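Local structure of lipoprotein (Mycoplasma mycoides subsp. capri, 7ADK) at residues Ile666-Glu669 with Tyr670-Asn674; Phe644-Asp647 with Gln648-Glu652; Tyr752-Ala755 with Gly756-Gly760; Lys619-Glu622 with Leu623-Tyr626. The protein is probably a cell-surface protease of the PA clan, related to the chymotrypsin-like enzymes and likely to cleave host immunoglobulin. All blocks are in the same frame, centred on the assembly; numbering follows the deposited sequence.

In the fold
All four contacts are turns within the peptidase family region, but they lie at different depths. Contact 3 is partly buried and nearest the middle of the chain, its centre about 5 Å from the chain centre; it packs proline against alanine round a glycine-rich bend with no hydrogen bond between its segments. Contact 1 is the buried one, and pairs an aromatic ring with an acid whose carboxylate reaches another protein chain. It touches contact 2 through Tyr670 and Tyr673 against Tyr645, and contact 3 through Ile666 against Tyr752. Contacts 2 and 4 lie at the surface, where glutamate side chains and backbone hydrogen bonds do the work. Contact 4 stands apart, yet both it and contact 1 pack on helix 688-691.

Contact 1: Ile666-Glu669 with Tyr670-Asn674; sequences INSE and YKFYN
Glu669 and Phe672 are set one above the other across a single turn of chain, the acid side chain running over the face of the ring. Glu669 CB stands 4.2 Å from the centroid of the Phe672 ring and only 6° off its normal, a CH-pi contact. With CG anti to the carbonyl carbon (chi1 -51°) and the chain extended beyond it, the glutamate passes outward over the ring; the carboxylate plane is tilted 26° from that of the ring, with Glu669 OE1 3.7 Å from Phe672 CE1. Ser668 comes from another direction: its OG is at the ring edge, near the ring plane, 3.8 Å from Phe672 CE2, while donating to Asn667 O at 2.7 Å. Beneath the side chains the backbone closes a beta turn, Phe672 N giving a nearly straight bond to Glu669 O at 3.3 Å. Tyr670 and Lys671 fill the turn and send their polar ends to the partners Glu261 N and Glu258, the latter through a salt bridge. Phenylalanine suits its place as a flat apolar platform, which also packs on Thr691 of helix 688-691. The glutamate has a methylene stem to lie on that platform and a charged end beyond it. Glu669 OE1 is hydrogen-bonded to a polar side chain of another protein chain, which is consistent with the ring packing setting the direction of a carboxylate that is used between proteins.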
# COMPACT_ATOMS: atom_id res chain seq x y z
N ILE B 666 -9.26 10.38 1.63
CA ILE B 666 -9.34 11.66 2.35
C ILE B 666 -9.37 12.80 1.33
O ILE B 666 -9.65 12.59 0.16
CB ILE B 666 -8.27 11.67 3.50
CG1 ILE B 666 -8.07 12.97 4.31
CG2 ILE B 666 -6.91 11.05 3.16
CD1 ILE B 666 -7.19 12.84 5.56
N ASN B 667 -9.13 14.02 1.78
CA ASN B 667 -9.10 15.28 1.06
C ASN B 667 -7.94 16.07 1.65
O ASN B 667 -8.11 16.75 2.67
CB ASN B 667 -10.46 15.92 1.34
CG ASN B 667 -10.64 17.27 0.71
OD1 ASN B 667 -10.22 17.52 -0.41
ND2 ASN B 667 -11.34 18.17 1.35
N SER B 668 -6.72 15.79 1.21
CA SER B 668 -5.48 16.35 1.76
C SER B 668 -4.27 16.17 0.86
O SER B 668 -4.24 15.30 0.00
CB SER B 668 -5.15 15.72 3.11
OG SER B 668 -5.90 16.36 4.10
N GLU B 669 -3.24 16.97 1.15
CA GLU B 669 -1.91 16.91 0.55
C GLU B 669 -1.33 15.49 0.56
O GLU B 669 -1.22 14.86 1.60
CB GLU B 669 -0.93 17.81 1.32
CG GLU B 669 -1.35 19.24 1.60
CD GLU B 669 -0.28 20.06 2.35
OE1 GLU B 669 0.88 19.65 2.49
OE2 GLU B 669 -0.61 21.17 2.81
N TYR B 670 -0.83 15.01 -0.58
CA TYR B 670 -0.12 13.74 -0.68
C TYR B 670 1.14 13.68 0.20
O TYR B 670 1.69 12.60 0.45
CB TYR B 670 0.20 13.48 -2.16
CG TYR B 670 1.20 14.41 -2.81
CD1 TYR B 670 2.57 14.22 -2.56
CD2 TYR B 670 0.78 15.42 -3.69
CE1 TYR B 670 3.52 15.07 -3.16
CE2 TYR B 670 1.72 16.27 -4.30
CZ TYR B 670 3.10 16.10 -4.03
OH TYR B 670 4.02 16.91 -4.59
N LYS B 671 1.61 14.83 0.69
CA LYS B 671 2.80 15.00 1.53
C LYS B 671 2.64 14.49 2.96
O LYS B 671 3.64 14.28 3.63
CB LYS B 671 3.19 16.49 1.53
CG LYS B 671 3.67 16.92 0.14
CD LYS B 671 3.96 18.42 0.05
CE LYS B 671 4.43 18.76 -1.36
NZ LYS B 671 4.46 20.22 -1.60
N PHE B 672 1.42 14.24 3.43
CA PHE B 672 1.16 13.79 4.80
C PHE B 672 1.41 12.30 5.07
O PHE B 672 1.42 11.91 6.23
CB PHE B 672 -0.30 14.14 5.16
CG PHE B 672 -0.69 15.60 5.30
CD1 PHE B 672 0.26 16.63 5.43
CD2 PHE B 672 -2.06 15.92 5.35
CE1 PHE B 672 -0.16 17.96 5.57
CE2 PHE B 672 -2.48 17.25 5.48
CZ PHE B 672 -1.53 18.27 5.58
N TYR B 673 1.63 11.45 4.06
CA TYR B 673 1.31 10.02 4.12
C TYR B 673 1.83 9.21 5.32
O TYR B 673 1.04 8.61 6.04
CB TYR B 673 1.70 9.34 2.80
CG TYR B 673 1.29 7.87 2.74
CD1 TYR B 673 -0.06 7.53 2.95
CD2 TYR B 673 2.23 6.85 2.54
CE1 TYR B 673 -0.46 6.19 2.99
CE2 TYR B 673 1.83 5.50 2.58
CZ TYR B 673 0.48 5.17 2.81
OH TYR B 673 0.05 3.88 2.80
N ASN B 674 3.14 9.19 5.56
CA ASN B 674 3.77 8.50 6.69
C ASN B 674 4.42 9.50 7.67
O ASN B 674 5.36 9.17 8.39
CB ASN B 674 4.73 7.42 6.15
CG ASN B 674 4.11 6.04 6.06
OD1 ASN B 674 3.35 5.60 6.90
ND2 ASN B 674 4.48 5.27 5.07

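Contact 2: Phe644-Asp647 with Gln648-Glu652; sequences FYLD and QYEDE
A type I beta turn from Asp647 to Glu650 leads into helix 651-655, and Glu650, at the N-cap position, grips Asp647 through both its backbone and its side chain. The turn is closed by Glu650 N, which donates to Asp647 O at 3.0 Å. In return, Glu650 OE1 accepts from Asp647 N at 2.9 Å through its anti lone pair, with an N-H...O angle of 161°. The glutamate side chain, straight from CB to CD, reaches back across the turn, passing Leu646 at about a right angle. A glutamate is long enough for this reach, and its second oxygen, OE2, forms a salt bridge with Lys653 in the first turn of the helix. Leu646 packs on Lys653 and Gln654 of the same helix, as befits the buried apolar residue of a contact that otherwise lies at the surface. Asp647, exposed, folds its short carboxylate back over the backbone that follows it; its plane is 65° from that of the Tyr649 ring. Asp647 OD2 sits near the edge of that ring, 3.6 Å from Tyr649 CB, and receives a weak hydrogen bond from Tyr649 N at 3.4 Å.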
# COMPACT_ATOMS: atom_id res chain seq x y z
N PHE B 644 -1.88 4.29 -4.89
CA PHE B 644 -0.50 4.54 -5.30
C PHE B 644 0.48 4.81 -4.15
O PHE B 644 1.68 4.97 -4.39
CB PHE B 644 -0.51 5.70 -6.30
CG PHE B 644 -1.16 6.99 -5.83
CD1 PHE B 644 -2.50 7.26 -6.15
CD2 PHE B 644 -0.39 7.93 -5.13
CE1 PHE B 644 -3.06 8.50 -5.81
CE2 PHE B 644 -0.96 9.17 -4.79
CZ PHE B 644 -2.28 9.46 -5.14
N TYR B 645 0.01 4.88 -2.91
CA TYR B 645 0.87 5.16 -1.76
C TYR B 645 1.57 3.92 -1.21
O TYR B 645 2.59 4.02 -0.53
CB TYR B 645 0.05 5.80 -0.65
CG TYR B 645 -0.49 7.16 -0.97
CD1 TYR B 645 0.26 8.29 -0.59
CD2 TYR B 645 -1.72 7.32 -1.63
CE1 TYR B 645 -0.21 9.57 -0.90
CE2 TYR B 645 -2.20 8.60 -1.91
CZ TYR B 645 -1.41 9.72 -1.60
OH TYR B 645 -1.79 10.95 -1.99
N LEU B 646 1.05 2.73 -1.53
CA LEU B 646 1.68 1.44 -1.24
C LEU B 646 3.03 1.32 -1.97
O LEU B 646 3.09 1.49 -3.18
CB LEU B 646 0.72 0.32 -1.67
CG LEU B 646 -0.60 0.26 -0.89
CD1 LEU B 646 -1.59 -0.66 -1.59
CD2 LEU B 646 -0.39 -0.28 0.52
N ASP B 647 4.12 1.03 -1.25
CA ASP B 647 5.42 0.77 -1.87
C ASP B 647 5.40 -0.53 -2.69
O ASP B 647 4.73 -1.49 -2.31
CB ASP B 647 6.54 0.74 -0.83
CG ASP B 647 7.92 0.51 -1.46
OD1 ASP B 647 8.20 1.07 -2.54
OD2 ASP B 647 8.70 -0.29 -0.91
N GLN B 648 6.18 -0.60 -3.76
CA GLN B 648 6.31 -1.79 -4.61
C GLN B 648 6.68 -3.05 -3.81
O GLN B 648 6.31 -4.16 -4.21
CB GLN B 648 7.33 -1.49 -5.72
CG GLN B 648 7.63 -2.70 -6.62
CD GLN B 648 8.35 -2.36 -7.91
OE1 GLN B 648 8.85 -1.27 -8.13
NE2 GLN B 648 8.44 -3.29 -8.82
N TYR B 649 7.36 -2.89 -2.68
CA TYR B 649 7.82 -3.95 -1.79
C TYR B 649 7.02 -4.08 -0.47
O TYR B 649 7.39 -4.86 0.40
CB TYR B 649 9.33 -3.80 -1.60
CG TYR B 649 10.07 -3.81 -2.93
CD1 TYR B 649 10.17 -5.01 -3.66
CD2 TYR B 649 10.53 -2.61 -3.50
CE1 TYR B 649 10.69 -5.00 -4.97
CE2 TYR B 649 11.07 -2.60 -4.80
CZ TYR B 649 11.14 -3.80 -5.54
OH TYR B 649 11.61 -3.77 -6.80
N GLU B 650 5.85 -3.43 -0.34
CA GLU B 650 4.80 -3.79 0.64
C GLU B 650 3.89 -4.93 0.15
O GLU B 650 2.68 -4.77 -0.03
CB GLU B 650 3.99 -2.55 1.03
CG GLU B 650 4.78 -1.66 1.98
CD GLU B 650 3.93 -0.46 2.40
OE1 GLU B 650 3.56 0.36 1.54
OE2 GLU B 650 3.58 -0.39 3.60
N ASP B 651 4.48 -6.10 -0.08
CA ASP B 651 3.87 -7.20 -0.83
C ASP B 651 2.55 -7.72 -0.26
O ASP B 651 1.61 -7.90 -1.01
CB ASP B 651 4.85 -8.37 -0.95
CG ASP B 651 6.15 -8.06 -1.69
OD1 ASP B 651 6.20 -7.07 -2.43
OD2 ASP B 651 7.11 -8.81 -1.55
N GLU B 652 2.43 -7.98 1.05
CA GLU B 652 1.22 -8.61 1.61
C GLU B 652 -0.03 -7.73 1.49
O GLU B 652 -1.09 -8.24 1.14
CB GLU B 652 1.44 -8.98 3.07
CG GLU B 652 2.52 -10.04 3.25
CD GLU B 652 2.70 -10.44 4.71
OE1 GLU B 652 1.70 -10.65 5.43
OE2 GLU B 652 3.86 -10.53 5.17

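Contact 3: Tyr752-Ala755 with Gly756-Gly760; sequences YAPA and GGASG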
# COMPACT_ATOMS: atom_id res chain seq x y z
N TYR B 752 -9.75 15.38 -4.97
CA TYR B 752 -10.61 14.21 -4.76
C TYR B 752 -11.08 13.51 -6.03
O TYR B 752 -12.22 13.65 -6.48
CB TYR B 752 -11.78 14.63 -3.88
CG TYR B 752 -12.44 13.53 -3.06
CD1 TYR B 752 -11.69 12.79 -2.12
CD2 TYR B 752 -13.80 13.27 -3.20
CE1 TYR B 752 -12.30 11.77 -1.38
CE2 TYR B 752 -14.42 12.25 -2.46
CZ TYR B 752 -13.67 11.49 -1.56
OH TYR B 752 -14.28 10.47 -0.91
N ALA B 753 -10.22 12.66 -6.58
CA ALA B 753 -10.58 11.70 -7.61
C ALA B 753 -10.29 10.24 -7.18
O ALA B 753 -9.43 9.57 -7.76
CB ALA B 753 -9.91 12.14 -8.91
N PRO B 754 -10.96 9.72 -6.14
CA PRO B 754 -10.84 8.33 -5.70
C PRO B 754 -11.47 7.35 -6.69
O PRO B 754 -12.68 7.10 -6.71
CB PRO B 754 -11.53 8.30 -4.33
CG PRO B 754 -12.59 9.37 -4.45
CD PRO B 754 -11.87 10.43 -5.26
N ALA B 755 -10.64 6.73 -7.52
CA ALA B 755 -11.05 5.76 -8.51
C ALA B 755 -11.70 4.49 -7.91
O ALA B 755 -11.25 3.99 -6.89
CB ALA B 755 -9.83 5.40 -9.36
N GLY B 756 -12.70 3.93 -8.60
CA GLY B 756 -13.20 2.57 -8.39
C GLY B 756 -13.82 2.30 -7.02
O GLY B 756 -13.40 1.40 -6.30
N GLY B 757 -14.78 3.12 -6.63
CA GLY B 757 -15.44 3.10 -5.32
C GLY B 757 -15.61 4.53 -4.80
O GLY B 757 -15.54 5.48 -5.58
N ALA B 758 -15.86 4.71 -3.50
CA ALA B 758 -16.04 6.03 -2.87
C ALA B 758 -17.15 6.91 -3.46
O ALA B 758 -17.24 8.09 -3.13
CB ALA B 758 -14.70 6.77 -2.81
N SER B 759 -18.05 6.38 -4.28
CA SER B 759 -19.34 7.00 -4.47
C SER B 759 -20.16 6.85 -3.18
O SER B 759 -20.17 5.77 -2.57
CB SER B 759 -19.99 6.39 -5.71
N GLY B 760 -20.83 7.92 -2.76
CA GLY B 760 -21.65 7.97 -1.55
C GLY B 760 -20.98 8.67 -0.37
O GLY B 760 -21.33 8.42 0.78
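Ala755, Gly756 and Ala758 carry this bend, in which the chain turns back so that Ala758 faces Pro754. The directions of 752-755 and 756-758 differ by 138°, and no hydrogen bond crosses between the two segments. Ala758 CB is the point of closure: it meets the proline ring at Pro754 CG, 3.7 Å away, and a methyl is small enough to fit there. Tyr752 adds its hydroxyl end, with OH 4.2 Å from Ala758 CB, while that OH is hydrogen-bonded to Val635 O. Pro754 CD in turn lies over the centre of the Tyr752 ring, 3.8 Å above its plane, so tyrosine, proline and alanine pack in sequence. The run Gly757-Ala758-Ser759-Gly760 matches the Gly-X-Ser-Gly signature that surrounds the nucleophile in chymotrypsin-like PA-clan proteases, consistent with the family; it leads directly into strand 761-765. Gly756 makes the corner, its positive phi of 64° being readily adopted by glycine; its carbonyl oxygen is hydrogen-bonded to Thr639 OG1, and a backbone bond also joins the two residues. Gly757 adopts backbone angles at which a side chain would collide with the preceding carbonyl. Ala755 turns its methyl outward from the bend and packs on Lys642 and Glu779.

Contact 4: Lys619-Glu622 with Leu623-Tyr626; sequences KEDE and LKKY
Glu622 O accepts two backbone hydrogen bonds, from Lys625 N and Tyr626 N, and so closes a type II beta turn nested within an alpha-turn. Both are 2.8 Å long, but they arrive differently: Tyr626 N lies nearly along the C=O axis of Glu622, with an N-H...O angle of 166°, whereas Lys625 N comes from above the carbonyl plane and makes a more bent bond (143°). Lys624 takes the positive-phi position usual for the third residue of such a turn, and its N is hydrogen-bonded to Asn627 OD1. The side chains repeat the backbone pairing. Tyr626 OH donates a weak hydrogen bond to Glu622 OE1 at 2.7 Å, the carboxylate plane standing 68° from the ring. Glutamate suits this place because its extended chain, whose CG lies beside the backbone N, crosses the ring obliquely and brings its carboxylate to the hydroxyl. Nearer the backbone Glu622 CB packs against the ring, 3.4 Å from Tyr626 CE2. Tyrosine supplies both the polar tip and an apolar ring, which also rests on Glu688 and Tyr689 of helix 688-691. Farther from the turn's hydrogen bonds, Asp621 and Lys624 have opposite charges without forming a salt bridge, Asp621 OD2 being 4.5 Å from Lys624 NZ. Asp621 OD2 comes nearer to the lysine chain itself, 3.9 Å from Lys624 CE.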
# COMPACT_ATOMS: atom_id res chain seq x y z
N LYS B 619 3.01 36.45 9.19
CA LYS B 619 2.24 37.67 9.46
C LYS B 619 1.03 37.40 10.35
O LYS B 619 0.69 36.25 10.60
CB LYS B 619 1.83 38.25 8.09
CG LYS B 619 1.53 39.75 8.00
CD LYS B 619 2.61 40.70 8.53
CE LYS B 619 4.06 40.41 8.11
NZ LYS B 619 4.29 40.40 6.64
N GLU B 620 0.35 38.44 10.86
CA GLU B 620 -0.76 38.22 11.80
C GLU B 620 -2.07 37.72 11.15
O GLU B 620 -2.91 37.15 11.83
CB GLU B 620 -0.96 39.52 12.60
CG GLU B 620 -1.98 39.50 13.75
CD GLU B 620 -1.71 38.49 14.88
OE1 GLU B 620 -0.60 37.91 14.95
OE2 GLU B 620 -2.59 38.29 15.74
N ASP B 621 -2.24 37.85 9.83
CA ASP B 621 -3.42 37.37 9.08
C ASP B 621 -3.41 35.85 8.78
O ASP B 621 -3.85 35.39 7.73
CB ASP B 621 -3.73 38.25 7.86
CG ASP B 621 -2.79 38.11 6.66
OD1 ASP B 621 -1.72 37.48 6.78
OD2 ASP B 621 -3.12 38.66 5.59
N GLU B 622 -2.93 35.03 9.72
CA GLU B 622 -3.42 33.65 9.83
C GLU B 622 -4.88 33.65 10.27
O GLU B 622 -5.68 32.89 9.74
CB GLU B 622 -2.65 32.86 10.88
CG GLU B 622 -1.19 32.61 10.60
CD GLU B 622 -0.63 31.63 11.64
OE1 GLU B 622 -0.93 31.77 12.84
OE2 GLU B 622 0.08 30.68 11.26
N LEU B 623 -5.27 34.55 11.18
CA LEU B 623 -6.66 34.94 11.37
C LEU B 623 -7.20 35.38 10.00
O LEU B 623 -6.50 36.08 9.27
CB LEU B 623 -6.71 36.06 12.42
CG LEU B 623 -8.11 36.55 12.82
CD1 LEU B 623 -8.80 35.62 13.80
CD2 LEU B 623 -8.00 37.90 13.50
N LYS B 624 -8.40 34.94 9.64
CA LYS B 624 -9.01 34.98 8.30
C LYS B 624 -8.56 33.90 7.30
O LYS B 624 -9.26 33.70 6.32
CB LYS B 624 -9.09 36.41 7.72
CG LYS B 624 -8.06 36.77 6.64
CD LYS B 624 -8.11 38.26 6.29
CE LYS B 624 -7.05 38.69 5.27
NZ LYS B 624 -7.24 38.09 3.94
N LYS B 625 -7.50 33.13 7.57
CA LYS B 625 -7.19 31.81 6.95
C LYS B 625 -7.61 30.64 7.84
O LYS B 625 -8.21 29.69 7.36
CB LYS B 625 -5.71 31.77 6.52
CG LYS B 625 -5.06 30.39 6.31
CD LYS B 625 -5.57 29.55 5.14
CE LYS B 625 -4.88 28.19 5.17
NZ LYS B 625 -5.24 27.30 4.07
N TYR B 626 -7.42 30.72 9.16
CA TYR B 626 -8.04 29.79 10.12
C TYR B 626 -9.58 29.80 10.02
O TYR B 626 -10.20 28.75 10.10
CB TYR B 626 -7.66 30.17 11.55
CG TYR B 626 -6.22 30.03 11.97
CD1 TYR B 626 -5.56 28.79 11.85
CD2 TYR B 626 -5.56 31.09 12.62
CE1 TYR B 626 -4.26 28.62 12.37
CE2 TYR B 626 -4.27 30.92 13.13
CZ TYR B 626 -3.61 29.69 13.00
OH TYR B 626 -2.35 29.53 13.48